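Local coordinates for T CELL surface glycoprotein CD4 (Rattus norvegicus, PDB 1CID) that probably acts as a T-cell co-receptor that recognises class II MHC molecules, represented here by its third and fourth immunoglobulin-like domains, at residues K7-E11 against Q78-Q82; Q41-T45 against S58-F64; N103-K108 against C119-T125; T125-M129 against L163-E167. All coordinates share one frame; numbering follows the deposited sequence.

Contact 1: K7-E11 against Q78-Q82; sequences KSEGE and QVSLQ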
loop_
_atom_site.group_PDB
_atom_site.type_symbol
_atom_site.label_atom_id
_atom_site.label_comp_id
_atom_site.label_asym_id
_atom_site.label_seq_id
_atom_site.Cartn_x
_atom_site.Cartn_y
_atom_site.Cartn_z
ATOM N N LYS A 7 2.164 -0.419 4.291
ATOM C CA LYS A 7 3.119 -1.493 4.371
ATOM C C LYS A 7 4.576 -1.109 4.354
ATOM O O LYS A 7 5.011 -0.066 3.832
ATOM C CB LYS A 7 2.892 -2.406 3.122
ATOM C CG LYS A 7 1.406 -2.814 3.178
ATOM C CD LYS A 7 1.279 -4.121 3.846
ATOM C CE LYS A 7 -0.028 -4.462 4.478
ATOM N NZ LYS A 7 0.369 -5.640 5.346
ATOM N N SER A 8 5.401 -2.002 4.898
ATOM C CA SER A 8 6.843 -1.773 4.945
ATOM C C SER A 8 7.253 -2.611 3.697
ATOM O O SER A 8 6.762 -3.677 3.294
ATOM C CB SER A 8 7.701 -2.056 6.150
ATOM O OG SER A 8 6.969 -2.149 7.375
ATOM N N GLU A 9 8.268 -1.938 3.200
ATOM C CA GLU A 9 8.771 -2.544 2.014
ATOM C C GLU A 9 9.102 -3.974 2.209
ATOM O O GLU A 9 9.668 -4.316 3.239
ATOM C CB GLU A 9 9.995 -1.721 1.829
ATOM C CG GLU A 9 10.256 -1.843 0.340
ATOM C CD GLU A 9 11.571 -1.255 0.017
ATOM O OE1 GLU A 9 12.443 -1.504 0.908
ATOM O OE2 GLU A 9 11.700 -0.616 -1.006
ATOM N N GLY A 10 8.870 -4.765 1.209
ATOM C CA GLY A 10 9.166 -6.194 1.170
ATOM C C GLY A 10 7.919 -6.878 1.705
ATOM O O GLY A 10 7.869 -8.141 1.687
ATOM N N GLU A 11 6.897 -6.184 2.162
ATOM C CA GLU A 11 5.720 -6.981 2.646
ATOM C C GLU A 11 4.663 -7.153 1.593
ATOM O O GLU A 11 4.700 -6.533 0.536
ATOM C CB GLU A 11 5.387 -6.115 3.851
ATOM C CG GLU A 11 5.425 -6.547 5.282
ATOM C CD GLU A 11 4.568 -5.741 6.251
ATOM O OE1 GLU A 11 5.122 -4.610 6.417
ATOM O OE2 GLU A 11 3.519 -5.955 6.906
ATOM N N GLN A 78 5.137 -7.991 -3.067
ATOM C CA GLN A 78 6.478 -7.844 -2.390
ATOM C C GLN A 78 6.634 -6.392 -2.772
ATOM O O GLN A 78 7.245 -6.110 -3.756
ATOM C CB GLN A 78 7.402 -8.916 -2.728
ATOM C CG GLN A 78 8.819 -9.102 -2.969
ATOM C CD GLN A 78 9.819 -8.506 -3.927
ATOM O OE1 GLN A 78 9.801 -8.375 -5.198
ATOM N NE2 GLN A 78 11.002 -8.067 -3.334
ATOM N N VAL A 79 5.906 -5.633 -1.941
ATOM C CA VAL A 79 5.802 -4.182 -1.984
ATOM C C VAL A 79 7.087 -3.416 -2.090
ATOM O O VAL A 79 8.171 -3.887 -1.740
ATOM C CB VAL A 79 4.900 -3.807 -0.833
ATOM C CG1 VAL A 79 5.025 -2.640 0.123
ATOM C CG2 VAL A 79 3.750 -3.537 -1.790
ATOM N N SER A 80 6.943 -2.215 -2.663
ATOM C CA SER A 80 8.190 -1.371 -2.832
ATOM C C SER A 80 7.736 0.069 -2.948
ATOM O O SER A 80 6.600 0.284 -3.304
ATOM C CB SER A 80 9.109 -1.940 -3.858
ATOM O OG SER A 80 10.085 -0.982 -4.278
ATOM N N LEU A 81 8.457 1.088 -2.530
ATOM C CA LEU A 81 8.110 2.487 -2.558
ATOM C C LEU A 81 7.739 2.869 -3.996
ATOM O O LEU A 81 6.975 3.840 -4.177
ATOM C CB LEU A 81 9.203 3.482 -2.146
ATOM C CG LEU A 81 9.646 3.453 -0.701
ATOM C CD1 LEU A 81 10.838 4.419 -0.574
ATOM C CD2 LEU A 81 8.527 3.732 0.286
ATOM N N GLN A 82 8.309 2.080 -4.871
ATOM C CA GLN A 82 8.055 2.365 -6.305
ATOM C C GLN A 82 6.661 1.956 -6.747
ATOM O O GLN A 82 6.337 2.560 -7.792
ATOM C CB GLN A 82 9.188 1.822 -7.167
ATOM C CG GLN A 82 9.391 0.340 -7.216
ATOM C CD GLN A 82 10.345 0.018 -8.341
ATOM O OE1 GLN A 82 11.558 -0.203 -8.162
ATOM N NE2 GLN A 82 9.685 0.030 -9.512
#

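Contact 2: Q41-T45 against S58-F64; sequences QSWIT and STSNPKF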
loop_
_atom_site.group_PDB
_atom_site.type_symbol
_atom_site.label_atom_id
_atom_site.label_comp_id
_atom_site.label_asym_id
_atom_site.label_seq_id
_atom_site.Cartn_x
_atom_site.Cartn_y
_atom_site.Cartn_z
ATOM N N GLN A 41 0.173 2.220 -17.844
ATOM C CA GLN A 41 -0.091 0.840 -18.129
ATOM C C GLN A 41 0.023 -0.098 -16.916
ATOM O O GLN A 41 1.081 -0.788 -16.906
ATOM C CB GLN A 41 0.666 0.348 -19.377
ATOM C CG GLN A 41 -0.077 0.357 -20.675
ATOM C CD GLN A 41 -0.935 1.497 -21.130
ATOM O OE1 GLN A 41 -1.691 2.145 -20.374
ATOM N NE2 GLN A 41 -0.846 1.718 -22.463
ATOM N N SER A 42 -0.965 -0.179 -16.014
ATOM C CA SER A 42 -0.851 -1.243 -14.977
ATOM C C SER A 42 -2.262 -1.810 -15.008
ATOM O O SER A 42 -3.104 -0.900 -15.060
ATOM C CB SER A 42 -0.416 -0.937 -13.574
ATOM O OG SER A 42 0.834 -0.206 -13.713
ATOM N N TRP A 43 -2.484 -3.087 -15.046
ATOM C CA TRP A 43 -3.896 -3.414 -15.082
ATOM C C TRP A 43 -3.920 -4.915 -14.990
ATOM O O TRP A 43 -2.937 -5.569 -15.204
ATOM C CB TRP A 43 -4.609 -3.048 -16.343
ATOM C CG TRP A 43 -4.213 -3.589 -17.665
ATOM C CD1 TRP A 43 -4.266 -4.793 -18.370
ATOM C CD2 TRP A 43 -3.583 -2.686 -18.603
ATOM N NE1 TRP A 43 -3.746 -4.725 -19.677
ATOM C CE2 TRP A 43 -3.337 -3.415 -19.808
ATOM C CE3 TRP A 43 -3.218 -1.358 -18.494
ATOM C CZ2 TRP A 43 -2.764 -2.832 -20.925
ATOM C CZ3 TRP A 43 -2.656 -0.762 -19.584
ATOM C CH2 TRP A 43 -2.450 -1.476 -20.771
ATOM N N ILE A 44 -5.103 -5.334 -14.776
ATOM C CA ILE A 44 -5.342 -6.765 -14.689
ATOM C C ILE A 44 -6.782 -6.865 -15.188
ATOM O O ILE A 44 -7.529 -6.011 -14.687
ATOM C CB ILE A 44 -5.071 -7.246 -13.253
ATOM C CG1 ILE A 44 -5.661 -8.656 -13.004
ATOM C CG2 ILE A 44 -5.783 -6.428 -12.152
ATOM C CD1 ILE A 44 -4.594 -9.715 -12.646
ATOM N N THR A 45 -7.083 -7.796 -16.106
ATOM C CA THR A 45 -8.499 -7.966 -16.517
ATOM C C THR A 45 -8.955 -9.288 -15.904
ATOM O O THR A 45 -8.092 -10.187 -15.972
ATOM C CB THR A 45 -8.697 -7.825 -18.091
ATOM O OG1 THR A 45 -8.440 -6.394 -18.365
ATOM C CG2 THR A 45 -10.082 -8.233 -18.661
ATOM N N SER A 58 -3.585 -9.803 -17.694
ATOM C CA SER A 58 -3.013 -8.958 -16.673
ATOM C C SER A 58 -1.734 -8.291 -17.123
ATOM O O SER A 58 -1.428 -8.401 -18.313
ATOM C CB SER A 58 -2.645 -9.890 -15.505
ATOM O OG SER A 58 -1.801 -10.857 -16.157
ATOM N N THR A 59 -1.124 -7.620 -16.181
ATOM C CA THR A 59 0.155 -6.967 -16.456
ATOM C C THR A 59 1.058 -7.725 -15.461
ATOM O O THR A 59 0.499 -8.526 -14.685
ATOM C CB THR A 59 0.430 -5.436 -16.296
ATOM O OG1 THR A 59 -0.358 -5.029 -15.127
ATOM C CG2 THR A 59 0.175 -4.645 -17.581
ATOM N N SER A 60 2.300 -7.341 -15.660
ATOM C CA SER A 60 3.436 -7.899 -14.909
ATOM C C SER A 60 4.241 -6.890 -14.052
ATOM O O SER A 60 5.298 -7.332 -13.477
ATOM C CB SER A 60 4.346 -8.706 -15.873
ATOM O OG SER A 60 4.348 -8.706 -17.291
ATOM N N ASN A 61 3.828 -5.606 -13.933
ATOM C CA ASN A 61 4.665 -4.703 -13.122
ATOM C C ASN A 61 3.899 -3.648 -12.408
ATOM O O ASN A 61 3.735 -2.761 -13.215
ATOM C CB ASN A 61 5.831 -4.194 -13.934
ATOM C CG ASN A 61 6.703 -3.221 -13.174
ATOM O OD1 ASN A 61 6.624 -2.020 -13.398
ATOM N ND2 ASN A 61 7.504 -3.731 -12.273
ATOM N N PRO A 62 3.667 -3.820 -11.103
ATOM C CA PRO A 62 3.898 -4.882 -10.134
ATOM C C PRO A 62 3.204 -6.217 -10.380
ATOM O O PRO A 62 2.177 -6.068 -11.082
ATOM C CB PRO A 62 3.353 -4.405 -8.797
ATOM C CG PRO A 62 2.292 -3.424 -9.197
ATOM C CD PRO A 62 2.988 -2.773 -10.330
ATOM N N LYS A 63 3.521 -7.397 -9.905
ATOM C CA LYS A 63 2.702 -8.584 -10.257
ATOM C C LYS A 63 1.494 -8.741 -9.341
ATOM O O LYS A 63 1.538 -9.375 -8.278
ATOM C CB LYS A 63 3.481 -9.896 -10.323
ATOM C CG LYS A 63 3.247 -10.882 -11.458
ATOM C CD LYS A 63 4.174 -12.079 -11.636
ATOM C CE LYS A 63 5.467 -11.977 -12.439
ATOM N NZ LYS A 63 6.693 -11.945 -11.602
ATOM N N PHE A 64 0.367 -8.184 -9.739
ATOM C CA PHE A 64 -0.938 -8.222 -9.052
ATOM C C PHE A 64 -1.257 -9.699 -9.007
ATOM O O PHE A 64 -0.809 -10.409 -9.903
ATOM C CB PHE A 64 -1.833 -7.345 -9.821
ATOM C CG PHE A 64 -1.619 -5.888 -9.916
ATOM C CD1 PHE A 64 -1.547 -5.134 -8.756
ATOM C CD2 PHE A 64 -1.620 -5.199 -11.136
ATOM C CE1 PHE A 64 -1.405 -3.741 -8.738
ATOM C CE2 PHE A 64 -1.502 -3.813 -11.199
ATOM C CZ PHE A 64 -1.379 -3.089 -9.979
#

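Contact 3: N103-K108 against C119-T125; sequences NLVVMK and CEVMGPT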
loop_
_atom_site.group_PDB
_atom_site.type_symbol
_atom_site.label_atom_id
_atom_site.label_comp_id
_atom_site.label_asym_id
_atom_site.label_seq_id
_atom_site.Cartn_x
_atom_site.Cartn_y
_atom_site.Cartn_z
ATOM N N ASN A 103 -5.661 2.053 -2.390
ATOM C CA ASN A 103 -4.368 2.742 -2.197
ATOM C C ASN A 103 -3.318 1.940 -1.389
ATOM O O ASN A 103 -3.770 1.097 -0.625
ATOM C CB ASN A 103 -4.423 4.111 -1.600
ATOM C CG ASN A 103 -5.550 5.044 -1.887
ATOM O OD1 ASN A 103 -5.521 6.012 -2.655
ATOM N ND2 ASN A 103 -6.586 4.635 -1.115
ATOM N N LEU A 104 -2.111 2.406 -1.725
ATOM C CA LEU A 104 -1.011 1.754 -1.066
ATOM C C LEU A 104 0.064 2.778 -0.723
ATOM O O LEU A 104 0.579 3.275 -1.727
ATOM C CB LEU A 104 -0.528 0.722 -2.031
ATOM C CG LEU A 104 0.829 0.159 -1.592
ATOM C CD1 LEU A 104 0.522 -0.951 -0.596
ATOM C CD2 LEU A 104 1.514 -0.382 -2.822
ATOM N N VAL A 105 0.186 2.864 0.650
ATOM C CA VAL A 105 1.285 3.768 1.109
ATOM C C VAL A 105 2.361 2.807 1.716
ATOM O O VAL A 105 1.863 1.989 2.487
ATOM C CB VAL A 105 1.053 4.987 1.957
ATOM C CG1 VAL A 105 -0.420 5.385 2.143
ATOM C CG2 VAL A 105 1.668 5.017 3.342
ATOM N N VAL A 106 3.624 2.961 1.334
ATOM C CA VAL A 106 4.864 2.292 1.633
ATOM C C VAL A 106 5.957 3.097 2.382
ATOM O O VAL A 106 6.391 4.163 2.003
ATOM C CB VAL A 106 5.590 1.728 0.397
ATOM C CG1 VAL A 106 6.826 0.914 0.739
ATOM C CG2 VAL A 106 4.636 0.821 -0.305
ATOM N N MET A 107 6.478 2.462 3.424
ATOM C CA MET A 107 7.509 2.967 4.325
ATOM C C MET A 107 8.822 2.207 4.145
ATOM O O MET A 107 8.746 0.968 4.045
ATOM C CB MET A 107 7.139 2.706 5.786
ATOM C CG MET A 107 8.040 3.328 6.810
ATOM S SD MET A 107 7.449 3.422 8.485
ATOM C CE MET A 107 6.264 4.688 8.689
ATOM N N LYS A 108 9.864 2.988 4.177
ATOM C CA LYS A 108 11.224 2.389 4.080
ATOM C C LYS A 108 12.210 2.995 5.113
ATOM O O LYS A 108 12.588 4.190 4.977
ATOM C CB LYS A 108 11.872 2.518 2.711
ATOM C CG LYS A 108 13.256 1.725 2.561
ATOM C CD LYS A 108 14.129 2.091 1.413
ATOM C CE LYS A 108 15.474 1.464 1.233
ATOM N NZ LYS A 108 15.645 -0.041 1.131
ATOM N N CYS A 119 13.806 7.622 7.299
ATOM C CA CYS A 119 12.553 6.879 7.199
ATOM C C CYS A 119 11.840 7.611 6.104
ATOM O O CYS A 119 11.912 8.826 6.303
ATOM C CB CYS A 119 11.943 6.934 8.516
ATOM S SG CYS A 119 10.269 6.391 8.533
ATOM N N GLU A 120 11.386 6.927 5.047
ATOM C CA GLU A 120 10.652 7.642 4.018
ATOM C C GLU A 120 9.448 6.748 3.664
ATOM O O GLU A 120 9.529 5.526 3.759
ATOM C CB GLU A 120 11.131 7.931 2.663
ATOM C CG GLU A 120 12.047 6.859 2.158
ATOM C CD GLU A 120 12.781 7.406 0.915
ATOM O OE1 GLU A 120 12.018 8.038 0.134
ATOM O OE2 GLU A 120 14.039 7.076 0.994
ATOM N N VAL A 121 8.443 7.528 3.315
ATOM C CA VAL A 121 7.133 6.930 2.936
ATOM C C VAL A 121 6.693 7.400 1.548
ATOM O O VAL A 121 7.065 8.521 1.087
ATOM C CB VAL A 121 6.233 7.327 4.116
ATOM C CG1 VAL A 121 5.422 8.591 3.977
ATOM C CG2 VAL A 121 5.163 6.318 4.461
ATOM N N MET A 122 5.915 6.654 0.804
ATOM C CA MET A 122 5.495 7.146 -0.519
ATOM C C MET A 122 4.079 6.722 -0.833
ATOM O O MET A 122 3.730 5.595 -0.457
ATOM C CB MET A 122 6.338 6.603 -1.624
ATOM C CG MET A 122 6.603 7.799 -2.532
ATOM S SD MET A 122 8.258 7.242 -3.172
ATOM C CE MET A 122 9.146 8.415 -2.071
ATOM N N GLY A 123 3.359 7.595 -1.490
ATOM C CA GLY A 123 1.959 7.154 -1.800
ATOM C C GLY A 123 1.085 8.217 -1.167
ATOM O O GLY A 123 1.597 9.180 -0.581
ATOM N N PRO A 124 -0.207 8.006 -1.261
ATOM C CA PRO A 124 -1.265 8.890 -0.751
ATOM C C PRO A 124 -1.473 9.149 0.742
ATOM O O PRO A 124 -2.246 8.504 1.530
ATOM C CB PRO A 124 -2.585 8.316 -1.319
ATOM C CG PRO A 124 -2.307 6.928 -1.799
ATOM C CD PRO A 124 -0.790 6.853 -1.991
ATOM N N THR A 125 -0.769 10.247 1.093
ATOM C CA THR A 125 -0.842 10.685 2.507
ATOM C C THR A 125 -1.546 12.020 2.696
ATOM O O THR A 125 -1.213 12.899 1.873
ATOM C CB THR A 125 0.607 10.696 3.170
ATOM O OG1 THR A 125 1.623 11.329 2.343
ATOM C CG2 THR A 125 0.931 9.269 3.603
#

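Contact 4: T125-M129 against L163-E167; sequences TSPKM and LSEGE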
loop_
_atom_site.group_PDB
_atom_site.type_symbol
_atom_site.label_atom_id
_atom_site.label_comp_id
_atom_site.label_asym_id
_atom_site.label_seq_id
_atom_site.Cartn_x
_atom_site.Cartn_y
_atom_site.Cartn_z
ATOM N N THR A 125 -0.769 10.247 1.093
ATOM C CA THR A 125 -0.842 10.685 2.507
ATOM C C THR A 125 -1.546 12.020 2.696
ATOM O O THR A 125 -1.213 12.899 1.873
ATOM C CB THR A 125 0.607 10.696 3.170
ATOM O OG1 THR A 125 1.623 11.329 2.343
ATOM C CG2 THR A 125 0.931 9.269 3.603
ATOM N N SER A 126 -2.368 12.108 3.724
ATOM C CA SER A 126 -3.006 13.374 4.127
ATOM C C SER A 126 -1.911 14.337 4.591
ATOM O O SER A 126 -0.879 13.812 5.009
ATOM C CB SER A 126 -3.832 13.244 5.391
ATOM O OG SER A 126 -4.932 12.409 5.569
ATOM N N PRO A 127 -2.093 15.628 4.669
ATOM C CA PRO A 127 -1.137 16.630 5.192
ATOM C C PRO A 127 -1.278 16.885 6.706
ATOM O O PRO A 127 -0.658 17.772 7.319
ATOM C CB PRO A 127 -1.432 17.846 4.309
ATOM C CG PRO A 127 -2.976 17.812 4.373
ATOM C CD PRO A 127 -3.318 16.317 4.190
ATOM N N LYS A 128 -2.143 16.148 7.361
ATOM C CA LYS A 128 -2.343 16.036 8.812
ATOM C C LYS A 128 -1.822 14.585 9.104
ATOM O O LYS A 128 -2.422 13.641 9.688
ATOM C CB LYS A 128 -3.770 16.218 9.274
ATOM C CG LYS A 128 -4.689 15.274 8.486
ATOM C CD LYS A 128 -6.039 15.153 9.168
ATOM C CE LYS A 128 -7.105 15.161 8.058
ATOM N NZ LYS A 128 -7.089 16.507 7.372
ATOM N N MET A 129 -0.627 14.338 8.560
ATOM C CA MET A 129 0.160 13.090 8.594
ATOM C C MET A 129 1.649 13.483 8.820
ATOM O O MET A 129 2.131 14.337 8.026
ATOM C CB MET A 129 0.067 12.141 7.386
ATOM C CG MET A 129 -0.919 11.028 7.663
ATOM S SD MET A 129 -1.400 10.034 6.193
ATOM C CE MET A 129 -2.888 9.290 6.941
ATOM N N LEU A 163 4.107 6.445 11.149
ATOM C CA LEU A 163 3.251 7.276 10.271
ATOM C C LEU A 163 1.937 7.440 11.098
ATOM O O LEU A 163 1.279 6.428 11.449
ATOM C CB LEU A 163 2.869 6.777 8.925
ATOM C CG LEU A 163 2.260 7.272 7.649
ATOM C CD1 LEU A 163 0.797 6.964 7.599
ATOM C CD2 LEU A 163 2.382 8.781 7.448
ATOM N N SER A 164 1.714 8.709 11.322
ATOM C CA SER A 164 0.516 8.997 12.102
ATOM C C SER A 164 -0.232 10.137 11.440
ATOM O O SER A 164 0.387 11.023 10.848
ATOM C CB SER A 164 0.934 9.370 13.513
ATOM O OG SER A 164 1.606 10.622 13.561
ATOM N N GLU A 165 -1.541 10.030 11.567
ATOM C CA GLU A 165 -2.569 11.028 11.189
ATOM C C GLU A 165 -3.423 11.180 12.493
ATOM O O GLU A 165 -3.907 10.192 13.088
ATOM C CB GLU A 165 -3.393 10.848 9.980
ATOM C CG GLU A 165 -4.710 11.659 9.914
ATOM C CD GLU A 165 -5.731 10.537 9.978
ATOM O OE1 GLU A 165 -5.775 10.008 11.115
ATOM O OE2 GLU A 165 -6.390 10.113 9.039
ATOM N N GLY A 166 -3.387 12.452 12.908
ATOM C CA GLY A 166 -4.017 12.811 14.179
ATOM C C GLY A 166 -3.331 12.029 15.303
ATOM O O GLY A 166 -2.080 12.112 15.387
ATOM N N GLU A 167 -4.114 11.361 16.135
ATOM C CA GLU A 167 -3.523 10.559 17.227
ATOM C C GLU A 167 -3.491 9.100 16.741
ATOM O O GLU A 167 -3.174 8.149 17.480
ATOM C CB GLU A 167 -4.203 10.549 18.578
ATOM C CG GLU A 167 -5.617 10.844 19.003
ATOM C CD GLU A 167 -6.197 12.233 18.812
ATOM O OE1 GLU A 167 -6.454 12.706 17.685
ATOM O OE2 GLU A 167 -6.401 12.874 19.889
#

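Contact 1: K7-E11 against Q78-Q82
Val79 packs against Lys7 where a type II beta turn, Ser8 to Glu11, ends strand 4-8 of an immunoglobulin-like domain. This is the tight side: Val79 CG1 lies 3.7 Å from Lys7 CB, and the same side chain reaches Leu104 and Val106 on strand 97-110. Two backbone bonds clasp the turn around Val79. Its N gives a hydrogen bond of 2.9 Å to Glu11 O, while Val79 O accepts Gly10 N at 3.2 Å. Gly10 has a positive phi of 90°, which glycine readily adopts.

The outer side is looser. Glu9 CG, anti to the backbone N (chi1 -156°), passes 3.6 Å from Val79 O, and the extended chain carries OE2 to within 3.7 Å of Ser80 OG; its OE1 forms a long, weak ion pair with Lys108. An alanine here, lacking CG and the carboxylate, would probably uncover the Val79-Ser80 backbone and leave Lys108 without its weak, long-range partner. Within the turn segment, Glu11 folds back toward the strand: OE2 makes a salt bridge with Lys7 NZ, and OE1 takes Ser8 N at 3.0 Å from above the carboxylate plane.

Contact 2: Q41-T45 against S58-F64
Ile44 and Ser58 bring the two backbones closest, CA to CA 3.8 Å, and Trp43 faces Thr59 one step along, so the backbones run in opposite senses here. Segment 41-45 leads into strand 43-49, whereas 58-64 is a loop that turns through a cis peptide before Pro62.

Thr59 does most of the gripping. Its OG1 donates a 2.6 Å hydrogen bond to Trp43 O, 16° off the carbonyl plane. With CG2 anti to its own carbonyl carbon, that methyl is set over the Trp43 five-membered ring, a CH-pi contact 4.3 Å from the centroid and 5° from the ring normal. A valine in place of Thr59 would probably leave Trp43 O without its hydroxyl donor and the segment less firmly held to the strand.

Phe64 comes in from the other end of the loop. Ser42 CB meets the ring at its edge, 3.9 Å from CE2, while Pro62 CG lies over one face; Trp32 of strand 26-34 adds an edge-to-face partner. Ile44 CD1 touches Ser58 CB at 3.5 Å. A strand 43-49 hairpinned to strand 52-56, with the chain then crossing to strand 65-66 in the other sheet, is the C'-C''-D course of a V-like immunoglobulin sandwich.

Contact 3: N103-K108 against C119-T125
Val105 and Val121 meet methyl to methyl, CG2 to CG2 at 3.9 Å, their side chains crossing at a slant on the face that Met107 and Cys119 also occupy. In Met107, CG anti to the backbone N (chi1 -173°) and an extended chi2 carry SD to 4.1 Å from Cys119 SG, the sulfur that is disulfide-bonded to Cys161; the bend at chi3 turns only CE. Met171 of strand 168-176 touches Val105, Met107 and Val121 on this face.

Val106, Met122, Lys108 and Glu120 point to the other face. Their pairs are hydrogen-bonded ones on either side of the non-hydrogen-bonded pair Met107-Val121. Lys108 N is hydrogen-bonded to Glu120 O at 2.6 Å, and Val106 N to Met122 O at 3.2 Å.

Past Met122 the chain turns away at Gly123, where a side chain would run into the Leu104 carbonyl. Pro124 CG then rests 3.4 Å from Asn103 OD1, while Asn103 ND2 is bonded to Ile3 O, near the N terminus of the same chain. Strand 97-110 is continuous between the two domains, so the antiparallel backbone bonds tie the linking strand to the second domain's sheet, and the apolar and sulfur-bearing face is directed into that domain's core.

Contact 4: T125-M129 against L163-E167
The carboxylate of Glu165 and the peptide carbonyls of Lys128 and Ser164 are the flat groups where Met129 meets Glu165, at one end of the C2-set immunoglobulin-like domain; no aromatic ring belongs to either segment. Near the carboxylate, Met129 CE approaches OE2 at 4.2 Å, while the same oxygen forms a salt bridge with Lys170 on strand 168-176. Lys128 runs alongside Glu165, both side chains pointing the same way, with CD 3.8 Å from Glu165 CG. Its NZ stays 6.6 Å from Glu165 OE2, so any attraction between the two charges is probably weak.

The backbones pass close, Met129 CA 3.1 Å from Ser164 O, a CA-H...O contact, and Glu165 CA is similarly near Lys128 O. Farther along, the backbones of Ser164 and Arg130 are hydrogen-bonded, where strand 129-135 pairs with strand 158-165.

Met129 CG sits 3.4 Å from Glu165 CB. Beyond CG the extended chain carries SD to 4.0 Å from Leu163 CD1 and CE to 3.5 Å from Glu165 CB. Tyr6 of the preceding domain touches both Met129 and Leu163, placing this corner at the junction of the domains. Thr125 closes the group, its CG2 lying 4.1 Å from Leu163 CD2.

Overall arrangement
From the N terminus, contact 1 closes a long loop spanning most of the first domain, bringing the turn after strand 4-8 to residues 78-82. Contact 2, 41-45 with 58-64, is nested within it, its centre about 16 Å away, and draws strand 43-49 of the larger sheet to the loop leading into strand 65-66. Contact 3 follows in series as the hairpin of strands 97-110 and 116-122, the first of which runs on from the first domain into the second. It touches contact 1, since Lys7 pairs with Val105 and Met107. Contact 4 opens at Thr125, shared with contact 3, and closes the loop to 163-167. None cross; contacts 2 and 4 lie on opposite sides of the chain's centre, about 30 Å apart between centres.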